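PDB 6ELV: polyphenol oxidase, chloroplastic from Malus domestica, which catalyses the oxidation of mono- and o-diphenols to o-diquinones, and is represented here by its C-terminal domain alone. Local coordinates for residues Y67-D72 against V124-P129; I25-K30 against G137-E142; K63-V68 against A84-S89; E46-I51 against I103-L108; Q34-K39 against D119-V124. All coordinates share one frame; numbering follows the deposited sequence.

Contact 1. Residues Y67-D72 against V124-P129; sequences YVNDVD and VVTLVP. With CA (calcium ion), chain B.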
# COMPACT_ATOMS: atom_id res chain seq x y z
N TYR A 67 -1.13 5.57 -2.52
CA TYR A 67 -0.89 5.94 -3.91
C TYR A 67 0.10 4.97 -4.53
O TYR A 67 0.90 4.34 -3.84
CB TYR A 67 -0.34 7.37 -4.03
CG TYR A 67 -1.31 8.44 -3.58
CD1 TYR A 67 -1.57 8.65 -2.23
CD2 TYR A 67 -1.96 9.24 -4.50
CE1 TYR A 67 -2.46 9.63 -1.82
CE2 TYR A 67 -2.85 10.22 -4.10
CZ TYR A 67 -3.11 10.40 -2.76
OH TYR A 67 -3.99 11.37 -2.36
N VAL A 68 0.08 4.88 -5.86
CA VAL A 68 1.01 4.03 -6.60
C VAL A 68 1.61 4.85 -7.74
O VAL A 68 0.93 5.66 -8.36
CB VAL A 68 0.27 2.78 -7.15
CG1 VAL A 68 1.20 1.91 -7.99
CG2 VAL A 68 -0.29 1.97 -6.00
N ASN A 69 2.89 4.60 -8.03
CA ASN A 69 3.51 5.19 -9.20
C ASN A 69 4.47 4.20 -9.85
O ASN A 69 4.89 3.23 -9.24
CB ASN A 69 4.20 6.56 -8.93
CG ASN A 69 5.46 6.46 -8.07
OD1 ASN A 69 5.39 6.62 -6.85
ND2 ASN A 69 6.61 6.27 -8.70
N ASP A 70 4.82 4.51 -11.10
CA ASP A 70 5.74 3.72 -11.88
C ASP A 70 7.13 3.77 -11.24
O ASP A 70 7.65 4.86 -10.95
CB ASP A 70 5.75 4.30 -13.30
CG ASP A 70 6.54 3.48 -14.30
OD1 ASP A 70 7.74 3.20 -14.03
OD2 ASP A 70 5.99 3.17 -15.38
N VAL A 71 7.72 2.59 -11.03
CA VAL A 71 9.01 2.46 -10.36
C VAL A 71 10.12 3.22 -11.07
O VAL A 71 11.13 3.56 -10.45
CB VAL A 71 9.34 0.96 -10.19
CG1 VAL A 71 9.63 0.31 -11.54
CG2 VAL A 71 10.48 0.77 -9.20
N ASP A 72 9.97 3.49 -12.36
CA ASP A 72 11.01 4.16 -13.12
C ASP A 72 10.89 5.68 -13.09
O ASP A 72 11.74 6.38 -13.66
CB ASP A 72 10.94 3.68 -14.56
CG ASP A 72 11.04 2.16 -14.67
OD1 ASP A 72 12.06 1.62 -14.17
OD2 ASP A 72 10.12 1.52 -15.22
N VAL A 124 5.99 1.52 -7.10
CA VAL A 124 6.22 2.25 -5.86
C VAL A 124 4.89 2.53 -5.19
O VAL A 124 3.98 3.11 -5.81
CB VAL A 124 6.98 3.56 -6.12
CG1 VAL A 124 7.08 4.38 -4.83
CG2 VAL A 124 8.38 3.26 -6.66
N VAL A 125 4.78 2.14 -3.93
CA VAL A 125 3.60 2.39 -3.11
C VAL A 125 3.94 3.47 -2.11
O VAL A 125 4.95 3.37 -1.40
CB VAL A 125 3.13 1.10 -2.40
CG1 VAL A 125 1.94 1.39 -1.49
CG2 VAL A 125 2.75 0.05 -3.45
N THR A 126 3.09 4.49 -2.03
CA THR A 126 3.25 5.59 -1.10
C THR A 126 2.11 5.54 -0.09
O THR A 126 0.94 5.42 -0.48
CB THR A 126 3.23 6.93 -1.86
OG1 THR A 126 4.32 6.97 -2.79
CG2 THR A 126 3.37 8.12 -0.93
N LEU A 127 2.46 5.63 1.19
CA LEU A 127 1.49 5.69 2.28
C LEU A 127 1.54 7.08 2.88
O LEU A 127 2.62 7.55 3.27
CB LEU A 127 1.81 4.64 3.34
CG LEU A 127 1.93 3.19 2.85
CD1 LEU A 127 2.17 2.28 4.04
CD2 LEU A 127 0.69 2.76 2.11
N VAL A 128 0.39 7.73 2.96
CA VAL A 128 0.28 9.13 3.37
C VAL A 128 -0.57 9.19 4.62
O VAL A 128 -1.80 9.12 4.55
CB VAL A 128 -0.35 9.98 2.26
CG1 VAL A 128 -0.33 11.44 2.65
CG2 VAL A 128 0.35 9.76 0.90
N PRO A 129 0.03 9.33 5.80
CA PRO A 129 -0.78 9.42 7.01
C PRO A 129 -1.51 10.76 7.04
O PRO A 129 -0.95 11.80 6.70
CB PRO A 129 0.24 9.29 8.15
CG PRO A 129 1.50 9.85 7.56
CD PRO A 129 1.47 9.42 6.10
CA CA B . 7.92 1.81 -16.13
O HOH W 1 3.45 5.93 -5.07
O HOH W 2 9.12 1.20 -18.20
O HOH W 3 6.22 1.53 -17.83
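The Y67 ring has T126 O at its edge and V128 approaching obliquely, with V128 CG2 3.8 Å from Y67 CD1. The other flat group, the N69 carboxamide, runs alongside V124, with N69 OD1 3.5 Å from V124 CG1. A chi1 of 69° places N69 CG between backbone N and carbonyl carbon, and ND2 donates to the O of the next residue, D70, from above the carbonyl plane. Water 1 bonds to N69 OD1 and T126 OG1, so the two polar side chains share a solvent molecule. Strands 62-70 and 122-131 are antiparallel neighbours in one sheet of a beta sandwich: Y67-T126 and N69-V124 are hydrogen-bonded pairs, while V68-V125 is a non-hydrogen-bonded pair whose valines point to the buried face. Between the two calcium ligands D70 and D72, the V71 side chain crosses that of V124 at about a right angle, CG2 to CG2 4.1 Å. D70 chelates calcium with OD1 and OD2, each at 2.5 Å, and D72 OD2 binds it at 2.4 Å. An Asx turn, D72 N donating to the anti lone pair of D70 OD1 (2.8 Å), sets the acids together; D120 and two waters complete the shell.

Contact 2. Residues I25-K30 against G137-E142; sequences ISTVVK and GGIKIE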
# COMPACT_ATOMS: atom_id res chain seq x y z
N ILE A 25 5.70 7.95 3.41
CA ILE A 25 6.79 7.08 3.00
C ILE A 25 6.43 6.42 1.68
O ILE A 25 5.26 6.29 1.31
CB ILE A 25 7.11 5.99 4.04
CG1 ILE A 25 5.90 5.06 4.20
CG2 ILE A 25 7.55 6.60 5.35
CD1 ILE A 25 6.25 3.68 4.59
N SER A 26 7.46 5.97 0.98
CA SER A 26 7.25 5.17 -0.21
C SER A 26 8.16 3.95 -0.16
O SER A 26 9.17 3.93 0.54
CB SER A 26 7.47 5.98 -1.49
OG SER A 26 8.82 6.36 -1.63
N THR A 27 7.76 2.93 -0.90
CA THR A 27 8.47 1.67 -0.90
C THR A 27 8.26 0.96 -2.23
O THR A 27 7.19 1.06 -2.83
CB THR A 27 8.02 0.83 0.30
OG1 THR A 27 8.89 -0.29 0.50
CG2 THR A 27 6.56 0.37 0.19
N VAL A 28 9.29 0.26 -2.69
CA VAL A 28 9.22 -0.52 -3.92
C VAL A 28 8.65 -1.89 -3.59
O VAL A 28 9.20 -2.61 -2.76
CB VAL A 28 10.60 -0.65 -4.57
CG1 VAL A 28 10.50 -1.57 -5.79
CG2 VAL A 28 11.14 0.71 -4.97
N VAL A 29 7.56 -2.26 -4.27
CA VAL A 29 6.84 -3.50 -4.02
C VAL A 29 6.85 -4.33 -5.30
O VAL A 29 6.45 -3.85 -6.37
CB VAL A 29 5.40 -3.22 -3.55
CG1 VAL A 29 4.69 -4.52 -3.20
CG2 VAL A 29 5.42 -2.30 -2.34
N LYS A 30 7.31 -5.57 -5.19
CA LYS A 30 7.34 -6.46 -6.34
C LYS A 30 5.94 -6.92 -6.71
O LYS A 30 5.09 -7.17 -5.84
CB LYS A 30 8.20 -7.67 -6.04
CG LYS A 30 9.66 -7.33 -5.84
CD LYS A 30 10.45 -8.58 -5.51
CE LYS A 30 11.91 -8.23 -5.24
NZ LYS A 30 12.65 -9.38 -4.65
N GLY A 137 2.38 -3.35 9.10
CA GLY A 137 3.14 -4.58 9.26
C GLY A 137 3.94 -5.00 8.04
O GLY A 137 5.05 -5.51 8.19
N GLY A 138 3.38 -4.80 6.85
CA GLY A 138 4.06 -5.19 5.62
C GLY A 138 3.19 -4.84 4.43
O GLY A 138 2.03 -4.46 4.57
N ILE A 139 3.79 -4.95 3.24
CA ILE A 139 3.10 -4.64 1.99
C ILE A 139 3.51 -5.66 0.94
O ILE A 139 4.70 -5.94 0.77
CB ILE A 139 3.40 -3.21 1.49
CG1 ILE A 139 3.16 -2.12 2.55
CG2 ILE A 139 2.55 -2.89 0.28
CD1 ILE A 139 3.40 -0.70 2.03
N LYS A 140 2.53 -6.19 0.20
CA LYS A 140 2.83 -7.11 -0.89
C LYS A 140 1.74 -6.97 -1.94
O LYS A 140 0.70 -6.34 -1.71
CB LYS A 140 2.90 -8.55 -0.39
CG LYS A 140 1.59 -9.06 0.15
CD LYS A 140 1.71 -10.47 0.71
CE LYS A 140 0.38 -10.94 1.27
NZ LYS A 140 0.43 -12.37 1.65
N ILE A 141 1.99 -7.56 -3.10
CA ILE A 141 1.00 -7.66 -4.17
C ILE A 141 0.79 -9.13 -4.48
O ILE A 141 1.75 -9.90 -4.58
CB ILE A 141 1.43 -6.88 -5.43
CG1 ILE A 141 1.60 -5.40 -5.10
CG2 ILE A 141 0.43 -7.08 -6.56
CD1 ILE A 141 2.31 -4.62 -6.19
N GLU A 142 -0.47 -9.53 -4.61
CA GLU A 142 -0.75 -10.94 -4.88
C GLU A 142 -2.06 -11.07 -5.64
O GLU A 142 -2.80 -10.11 -5.85
CB GLU A 142 -0.75 -11.76 -3.59
CG GLU A 142 -1.82 -11.38 -2.62
CD GLU A 142 -1.70 -12.14 -1.32
OE1 GLU A 142 -0.67 -12.83 -1.12
OE2 GLU A 142 -2.63 -12.05 -0.51
O HOH W 4 4.87 -8.25 -3.38
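V29 drives its two methyls between I139 and I141. Its CG1 lies 3.7 Å from I141 CG1 and its CG2 3.9 Å from I139 CG2, the valine crossing I139 at about a right angle. With CG1 anti to the backbone N, chi1 -176° turns CG1 to I141 and CG2 to I139. Two residues earlier, T27 CG2 reaches I139 CD1 at 3.8 Å; threonine suits the spot because its methyl serves the core while OG1 bonds to V12 O. The apolar branches of V29, I139 and I141 fill the space between strands of the two sheets, whose axes come within 6.3 Å at 35°.

The other end is wetter. K30 O lies against I141 CB, but its polar partner is water 4, which donates to it (2.7 Å) and accepts from I141 N (3.0 Å), so one water bridges the two backbones. The K30 side chain extends from the interface, and K140 NZ forms a salt bridge to E142 OE1 (3.0 Å) along its own strand. The packed part belongs to the core of the beta sandwich: V125 of strand 122-131 flanks V29, L49 of strand 48-57 touches I139 and I141, and F17 from a loop lies against T27 and I139.

Contact 3. Residues K63-V68 against A84-S89; sequences KFDVYV and AGSFVS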
# COMPACT_ATOMS: atom_id res chain seq x y z
N LYS A 63 -6.55 7.51 9.70
CA LYS A 63 -6.71 7.56 8.25
C LYS A 63 -5.35 7.66 7.61
O LYS A 63 -4.52 8.48 8.02
CB LYS A 63 -7.54 8.76 7.83
CG LYS A 63 -7.74 8.84 6.32
CD LYS A 63 -8.84 9.82 5.99
CE LYS A 63 -9.43 9.57 4.63
NZ LYS A 63 -8.58 10.13 3.58
N PHE A 64 -5.12 6.84 6.59
CA PHE A 64 -3.99 7.03 5.70
C PHE A 64 -4.44 6.71 4.28
O PHE A 64 -5.31 5.87 4.06
CB PHE A 64 -2.74 6.24 6.12
CG PHE A 64 -2.86 4.73 6.06
CD1 PHE A 64 -2.63 4.04 4.87
CD2 PHE A 64 -3.11 4.00 7.21
CE1 PHE A 64 -2.69 2.66 4.82
CE2 PHE A 64 -3.18 2.62 7.18
CZ PHE A 64 -2.98 1.94 5.98
N ASP A 65 -3.82 7.39 3.33
CA ASP A 65 -4.13 7.24 1.92
C ASP A 65 -2.99 6.51 1.22
O ASP A 65 -1.83 6.59 1.64
CB ASP A 65 -4.39 8.60 1.27
CG ASP A 65 -5.56 9.35 1.91
OD1 ASP A 65 -6.47 8.71 2.49
OD2 ASP A 65 -5.57 10.58 1.83
N VAL A 66 -3.33 5.79 0.16
CA VAL A 66 -2.39 4.94 -0.55
C VAL A 66 -2.34 5.37 -2.01
O VAL A 66 -3.40 5.50 -2.65
CB VAL A 66 -2.80 3.46 -0.46
CG1 VAL A 66 -1.76 2.57 -1.13
CG2 VAL A 66 -3.02 3.05 0.99
N TYR A 67 -1.13 5.57 -2.52
CA TYR A 67 -0.89 5.94 -3.91
C TYR A 67 0.10 4.97 -4.53
O TYR A 67 0.90 4.34 -3.84
CB TYR A 67 -0.34 7.37 -4.03
CG TYR A 67 -1.31 8.44 -3.58
CD1 TYR A 67 -1.57 8.65 -2.23
CD2 TYR A 67 -1.96 9.24 -4.50
CE1 TYR A 67 -2.46 9.63 -1.82
CE2 TYR A 67 -2.85 10.22 -4.10
CZ TYR A 67 -3.11 10.40 -2.76
OH TYR A 67 -3.99 11.37 -2.36
N VAL A 68 0.08 4.88 -5.86
CA VAL A 68 1.01 4.03 -6.60
C VAL A 68 1.61 4.85 -7.74
O VAL A 68 0.93 5.66 -8.36
CB VAL A 68 0.27 2.78 -7.15
CG1 VAL A 68 1.20 1.91 -7.99
CG2 VAL A 68 -0.29 1.97 -6.00
N ALA A 84 -4.90 5.05 -4.95
CA ALA A 84 -5.37 3.67 -4.97
C ALA A 84 -6.45 3.35 -3.94
O ALA A 84 -7.24 2.42 -4.16
CB ALA A 84 -4.20 2.70 -4.77
N GLY A 85 -6.49 4.06 -2.82
CA GLY A 85 -7.46 3.78 -1.78
C GLY A 85 -6.98 4.34 -0.46
O GLY A 85 -5.92 4.95 -0.36
N SER A 86 -7.79 4.11 0.57
CA SER A 86 -7.52 4.65 1.90
C SER A 86 -7.92 3.64 2.95
O SER A 86 -8.84 2.84 2.75
CB SER A 86 -8.35 5.90 2.20
OG SER A 86 -8.11 6.92 1.26
N PHE A 87 -7.23 3.70 4.08
CA PHE A 87 -7.64 3.00 5.29
C PHE A 87 -8.20 4.02 6.27
O PHE A 87 -7.54 5.03 6.54
CB PHE A 87 -6.47 2.30 5.97
CG PHE A 87 -6.88 1.63 7.23
CD1 PHE A 87 -7.55 0.42 7.18
CD2 PHE A 87 -6.70 2.25 8.46
CE1 PHE A 87 -7.99 -0.18 8.33
CE2 PHE A 87 -7.14 1.66 9.61
CZ PHE A 87 -7.79 0.44 9.55
N VAL A 88 -9.38 3.74 6.82
CA VAL A 88 -10.02 4.61 7.80
C VAL A 88 -10.55 3.75 8.94
O VAL A 88 -11.18 2.72 8.71
CB VAL A 88 -11.21 5.38 7.17
CG1 VAL A 88 -11.95 6.18 8.23
CG2 VAL A 88 -10.73 6.28 6.07
N SER A 89 -10.33 4.22 10.17
CA SER A 89 -11.01 3.68 11.34
C SER A 89 -11.63 4.82 12.13
O SER A 89 -10.97 5.84 12.38
CB SER A 89 -10.04 2.91 12.22
OG SER A 89 -10.71 2.34 13.32
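F87 CB sits over one face of the F64 ring, 3.7 Å from its centroid, in a CH-pi contact offset toward the rim. The planes of the two rings are only 26° apart, but displacement leaves little overlap, the centroids being 5.5 Å from each other. F64 CG sits between backbone N and carbonyl carbon (chi1 66°), swinging the ring across to its neighbour. On the other face D65 OD1 takes two donors, K63 NZ at 2.8 Å on its syn lone pair and, in one serine conformer, S86 OG at 2.7 Å from above the carboxylate plane. On its way the K63 chain packs on V88, CE to CG2 3.8 Å. With an alanine at D65, the K63 ammonium would probably lose its countercharge and S86 OG its acceptor.

Antiparallel pairing of strands 62-70 and 82-89 positions these groups. A classic beta bulge interrupts it, A84 and G85 both facing V66: V66 O accepts from A84 N (2.8 Å) and weakly from G85 N. The G85 backbone angles would press a CB against the preceding carbonyl, so glycine suits the bulge. F64, V66 and F87 face the other sheet, while K63, D65 and S86 place the charge pair on the reverse, beside V88.

Contact 4. Residues E46-I51 against I103-L108; sequences EEILVI and ILRLGL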
# COMPACT_ATOMS: atom_id res chain seq x y z
N GLU A 46 -7.96 -10.14 -10.46
CA GLU A 46 -7.51 -8.84 -9.97
C GLU A 46 -6.15 -8.98 -9.30
O GLU A 46 -5.92 -9.90 -8.51
CB GLU A 46 -8.52 -8.30 -8.96
CG GLU A 46 -8.23 -6.89 -8.50
CD GLU A 46 -8.47 -5.85 -9.57
OE1 GLU A 46 -9.38 -6.06 -10.40
OE2 GLU A 46 -7.76 -4.83 -9.57
N GLU A 47 -5.26 -8.05 -9.61
CA GLU A 47 -3.98 -7.95 -8.93
C GLU A 47 -4.19 -7.04 -7.72
O GLU A 47 -4.64 -5.90 -7.88
CB GLU A 47 -2.96 -7.37 -9.92
CG GLU A 47 -1.54 -7.37 -9.42
CD GLU A 47 -0.51 -7.03 -10.49
OE1 GLU A 47 -0.85 -6.99 -11.69
OE2 GLU A 47 0.65 -6.77 -10.11
N ILE A 48 -3.90 -7.56 -6.54
CA ILE A 48 -4.32 -6.94 -5.28
C ILE A 48 -3.11 -6.47 -4.48
O ILE A 48 -2.21 -7.26 -4.19
CB ILE A 48 -5.17 -7.93 -4.46
CG1 ILE A 48 -6.38 -8.34 -5.32
CG2 ILE A 48 -5.55 -7.33 -3.12
CD1 ILE A 48 -7.57 -8.79 -4.62
N LEU A 49 -3.11 -5.19 -4.09
CA LEU A 49 -2.16 -4.66 -3.12
C LEU A 49 -2.68 -4.96 -1.72
O LEU A 49 -3.82 -4.62 -1.40
CB LEU A 49 -2.04 -3.15 -3.33
CG LEU A 49 -1.11 -2.38 -2.39
CD1 LEU A 49 0.32 -2.87 -2.53
CD2 LEU A 49 -1.20 -0.91 -2.70
N VAL A 50 -1.85 -5.59 -0.89
CA VAL A 50 -2.22 -6.02 0.45
C VAL A 50 -1.33 -5.29 1.44
O VAL A 50 -0.11 -5.44 1.42
CB VAL A 50 -2.10 -7.54 0.61
CG1 VAL A 50 -2.61 -7.97 2.00
CG2 VAL A 50 -2.86 -8.25 -0.49
N ILE A 51 -1.94 -4.50 2.30
CA ILE A 51 -1.25 -3.84 3.40
C ILE A 51 -1.64 -4.59 4.65
O ILE A 51 -2.80 -4.56 5.06
CB ILE A 51 -1.62 -2.36 3.47
CG1 ILE A 51 -1.28 -1.76 2.12
CG2 ILE A 51 -0.88 -1.67 4.59
CD1 ILE A 51 -1.78 -0.41 1.94
N ILE A 103 -6.18 -5.29 7.99
CA ILE A 103 -5.58 -5.43 6.67
C ILE A 103 -6.34 -4.51 5.73
O ILE A 103 -7.51 -4.18 5.98
CB ILE A 103 -5.68 -6.91 6.24
CG1 ILE A 103 -4.92 -7.22 4.95
CG2 ILE A 103 -7.13 -7.31 6.09
CD1 ILE A 103 -4.58 -8.68 4.86
N LEU A 104 -5.68 -4.07 4.67
CA LEU A 104 -6.32 -3.32 3.61
C LEU A 104 -5.93 -3.96 2.29
O LEU A 104 -4.74 -4.17 2.04
CB LEU A 104 -5.90 -1.85 3.62
CG LEU A 104 -6.54 -0.96 2.55
CD1 LEU A 104 -8.03 -0.77 2.78
CD2 LEU A 104 -5.82 0.37 2.44
N ARG A 105 -6.91 -4.22 1.43
CA ARG A 105 -6.66 -4.78 0.10
C ARG A 105 -7.23 -3.84 -0.95
O ARG A 105 -8.41 -3.45 -0.87
CB ARG A 105 -7.29 -6.16 -0.05
CG ARG A 105 -6.73 -7.18 0.91
CD ARG A 105 -7.23 -8.59 0.58
NE ARG A 105 -6.76 -9.58 1.54
CZ ARG A 105 -7.32 -9.83 2.72
NH1 ARG A 105 -8.39 -9.14 3.10
NH2 ARG A 105 -6.83 -10.76 3.53
N LEU A 106 -6.41 -3.50 -1.94
CA LEU A 106 -6.76 -2.54 -2.98
C LEU A 106 -6.52 -3.14 -4.37
O LEU A 106 -5.46 -3.72 -4.63
CB LEU A 106 -5.91 -1.27 -2.85
CG LEU A 106 -6.01 -0.55 -1.50
CD1 LEU A 106 -5.09 0.67 -1.50
CD2 LEU A 106 -7.43 -0.14 -1.20
N GLY A 107 -7.49 -2.99 -5.27
CA GLY A 107 -7.30 -3.50 -6.63
C GLY A 107 -6.36 -2.61 -7.44
O GLY A 107 -6.51 -1.38 -7.45
N LEU A 108 -5.42 -3.24 -8.14
CA LEU A 108 -4.42 -2.52 -8.93
C LEU A 108 -4.54 -2.68 -10.44
O LEU A 108 -3.85 -1.96 -11.16
CB LEU A 108 -3.00 -2.97 -8.57
CG LEU A 108 -2.51 -2.68 -7.17
CD1 LEU A 108 -1.05 -3.09 -7.10
CD2 LEU A 108 -2.70 -1.21 -6.79
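L49-L106 and I51-L104 are hydrogen-bonded pairs and I48-G107 and V50-R105 non-hydrogen-bonded ones, an antiparallel ladder in which strands 48-57 and 99-107 run at 162° with their axes 4.5 Å apart. The ladder forms one edge of the four-stranded sheet of the beta sandwich, strand 99-107 being outermost within the chain. One further bond beyond the strands, L108 N to E47 O (2.8 Å), carries the pairing to the turn before helix 109-115.

Alternation sorts the side chains. L49, I51, L104 and L106 point inward, to V66 of the opposite sheet. I51 and L104 lie side by side, I51 CD1 4.1 Å from L104 CD2, and the branched end of L108 folds against L49, its CD1 3.9 Å from L49 CB. Leucine and isoleucine suit this face because they are large and wholly apolar, filling the space between the sheets. On the outer face V50 CG1 packs 3.5 Å from I103 CD1. That same I103 CD1 rests 3.3 Å above the plane of the R105 guanidinium, toward its rim, so this methyl lies against one face of the guanidinium of an exposed residue. R105 reaches there with an extended chain, and its CB is 3.7 Å from I48 CG2.

The glutamates close the end of the ladder. The E47 carboxylate turns to a partner outside, OE2 in a salt bridge to R31. E46 OE2 accepts from T109 N and lies 3.3 Å from G107 CA, where a CB on G107 would clash with it.

Contact 5. Residues Q34-K39 against D119-V124; sequences QKKRSK and DDDSVV. With CA (calcium ion), chain B.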
# COMPACT_ATOMS: atom_id res chain seq x y z
N GLN A 34 4.53 -14.61 -11.03
CA GLN A 34 4.10 -15.07 -12.35
C GLN A 34 4.21 -13.96 -13.39
O GLN A 34 4.36 -14.25 -14.58
CB GLN A 34 2.66 -15.58 -12.30
CG GLN A 34 2.47 -16.86 -11.50
CD GLN A 34 2.14 -16.60 -10.05
OE1 GLN A 34 2.24 -15.47 -9.56
NE2 GLN A 34 1.73 -17.64 -9.35
N LYS A 35 4.15 -12.70 -12.96
CA LYS A 35 4.27 -11.59 -13.88
C LYS A 35 5.69 -11.42 -14.41
O LYS A 35 5.86 -10.76 -15.44
CB LYS A 35 3.82 -10.29 -13.22
CG LYS A 35 2.34 -10.20 -12.92
CD LYS A 35 1.50 -10.17 -14.18
CE LYS A 35 0.06 -9.83 -13.86
NZ LYS A 35 -0.79 -9.76 -15.07
N LYS A 36 6.71 -11.95 -13.73
CA LYS A 36 8.08 -11.78 -14.20
C LYS A 36 8.28 -12.47 -15.53
O LYS A 36 9.00 -11.97 -16.41
CB LYS A 36 9.07 -12.33 -13.19
CG LYS A 36 9.24 -11.46 -11.96
CD LYS A 36 10.48 -11.84 -11.19
CE LYS A 36 10.36 -13.23 -10.61
NZ LYS A 36 11.47 -13.52 -9.65
N ARG A 37 7.65 -13.63 -15.69
CA ARG A 37 7.81 -14.45 -16.88
C ARG A 37 6.94 -13.93 -18.02
O ARG A 37 7.39 -13.84 -19.16
CB ARG A 37 7.47 -15.90 -16.50
CG ARG A 37 7.70 -16.92 -17.57
CD ARG A 37 9.14 -17.36 -17.48
NE ARG A 37 9.44 -18.22 -18.60
CZ ARG A 37 9.78 -17.75 -19.80
NH1 ARG A 37 9.84 -16.43 -19.97
NH2 ARG A 37 10.05 -18.59 -20.79
N SER A 38 5.71 -13.53 -17.69
CA SER A 38 4.72 -13.08 -18.67
C SER A 38 3.87 -12.02 -18.00
O SER A 38 3.14 -12.36 -17.06
CB SER A 38 3.79 -14.24 -19.04
OG SER A 38 4.40 -15.18 -19.90
N LYS A 39 3.90 -10.79 -18.49
CA LYS A 39 3.24 -9.69 -17.79
C LYS A 39 1.73 -9.76 -17.82
O LYS A 39 1.08 -9.07 -17.02
CB LYS A 39 3.67 -8.35 -18.38
CG LYS A 39 5.10 -7.99 -18.08
CD LYS A 39 5.25 -7.74 -16.60
CE LYS A 39 6.69 -7.43 -16.27
NZ LYS A 39 7.54 -8.64 -16.38
N ASP A 119 4.02 -3.23 -17.85
CA ASP A 119 5.23 -3.92 -18.30
C ASP A 119 6.30 -4.00 -17.23
O ASP A 119 7.36 -4.57 -17.49
CB ASP A 119 5.82 -3.14 -19.48
CG ASP A 119 6.21 -1.71 -19.09
OD1 ASP A 119 5.31 -0.91 -18.75
OD2 ASP A 119 7.42 -1.39 -19.12
N ASP A 120 6.08 -3.41 -16.06
CA ASP A 120 7.10 -3.34 -15.03
C ASP A 120 6.98 -4.52 -14.07
O ASP A 120 5.91 -5.12 -13.91
CB ASP A 120 6.97 -2.04 -14.22
CG ASP A 120 7.25 -0.78 -15.04
OD1 ASP A 120 7.92 -0.83 -16.09
OD2 ASP A 120 6.81 0.30 -14.59
N ASP A 121 8.09 -4.85 -13.40
CA ASP A 121 8.12 -5.95 -12.45
C ASP A 121 7.84 -5.52 -11.01
O ASP A 121 7.64 -6.38 -10.15
CB ASP A 121 9.47 -6.66 -12.48
CG ASP A 121 9.63 -7.55 -13.69
OD1 ASP A 121 8.64 -8.20 -14.10
OD2 ASP A 121 10.74 -7.62 -14.25
N SER A 122 7.83 -4.22 -10.74
CA SER A 122 7.56 -3.69 -9.41
C SER A 122 6.92 -2.33 -9.59
O SER A 122 6.93 -1.77 -10.69
CB SER A 122 8.85 -3.54 -8.62
OG SER A 122 9.75 -2.68 -9.29
N VAL A 123 6.37 -1.80 -8.50
CA VAL A 123 5.77 -0.47 -8.46
C VAL A 123 6.22 0.21 -7.17
O VAL A 123 6.74 -0.43 -6.26
CB VAL A 123 4.23 -0.51 -8.54
CG1 VAL A 123 3.78 -1.16 -9.84
CG2 VAL A 123 3.64 -1.23 -7.32
N VAL A 124 5.99 1.52 -7.10
CA VAL A 124 6.22 2.25 -5.86
C VAL A 124 4.89 2.53 -5.19
O VAL A 124 3.98 3.11 -5.81
CB VAL A 124 6.98 3.56 -6.12
CG1 VAL A 124 7.08 4.38 -4.83
CG2 VAL A 124 8.38 3.26 -6.66
CA CA B . 7.92 1.81 -16.13
O HOH W 5 10.84 -9.91 -15.81
O HOH W 2 9.12 1.20 -18.20
O HOH W 3 6.22 1.53 -17.83
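The calcium-site loop that leads into strand 122-131 is tied to the segment just after the short, weakly bonded helix about 34-37 by a salt bridge, K39 NZ to D121 OD1, 2.6 Å long. The ammonium arrives on the syn side of the carboxylate, about 30° out of its plane. Lysine suits the place because its long chain can curl: bends at chi2 (-68°) and chi4 (-71°) fold it over the backbone of the loop, with CE 3.2 Å from D119 O. The same NZ also donates to K35 O (2.9 Å), so the single ammonium bonds both K35 O of the helix and D121 of the loop. K35 returns the bond, its NZ donating to K39 O from above the carbonyl plane (2.8 Å). A methionine in place of K39 would probably leave D121 without its positive mate and K35 O without this donor, loosening the join between helix and loop.

The other oxygen of D121 is reached through water 5, which donates to both D121 OD2 and K36 O. Toward the ion, D120 points away from K39 and chelates calcium with OD1 (2.6 Å) and OD2 (2.4 Å), beside D70 and D72. The backbone of D120 is held in turn by R31, which donates from NH1 to D120 O. D119 stands in the second shell: water 3, bound to the ion, donates to D119 OD1 at 2.8 Å.

How the contacts relate
From the N terminus, strand 25-30 opens contact 2, which closes only at 137-142 and so encloses all the others, joining the two sheets across the core. Next, 34-39 opens contact 5, closed at the calcium loop 119-124. Nested inside it, contact 4 joins 46-51 to 103-108 within one sheet, and contact 3, nested within contact 4, closes the short hairpin 63-68 with 84-89 in the other. Contact 1 starts from the same strand as contact 3 but runs on to 124-129, crossing contacts 4 and 5. With contact 5 it shares V124 and the calcium ion, so acids from distant parts of the chain meet at one end of the sandwich.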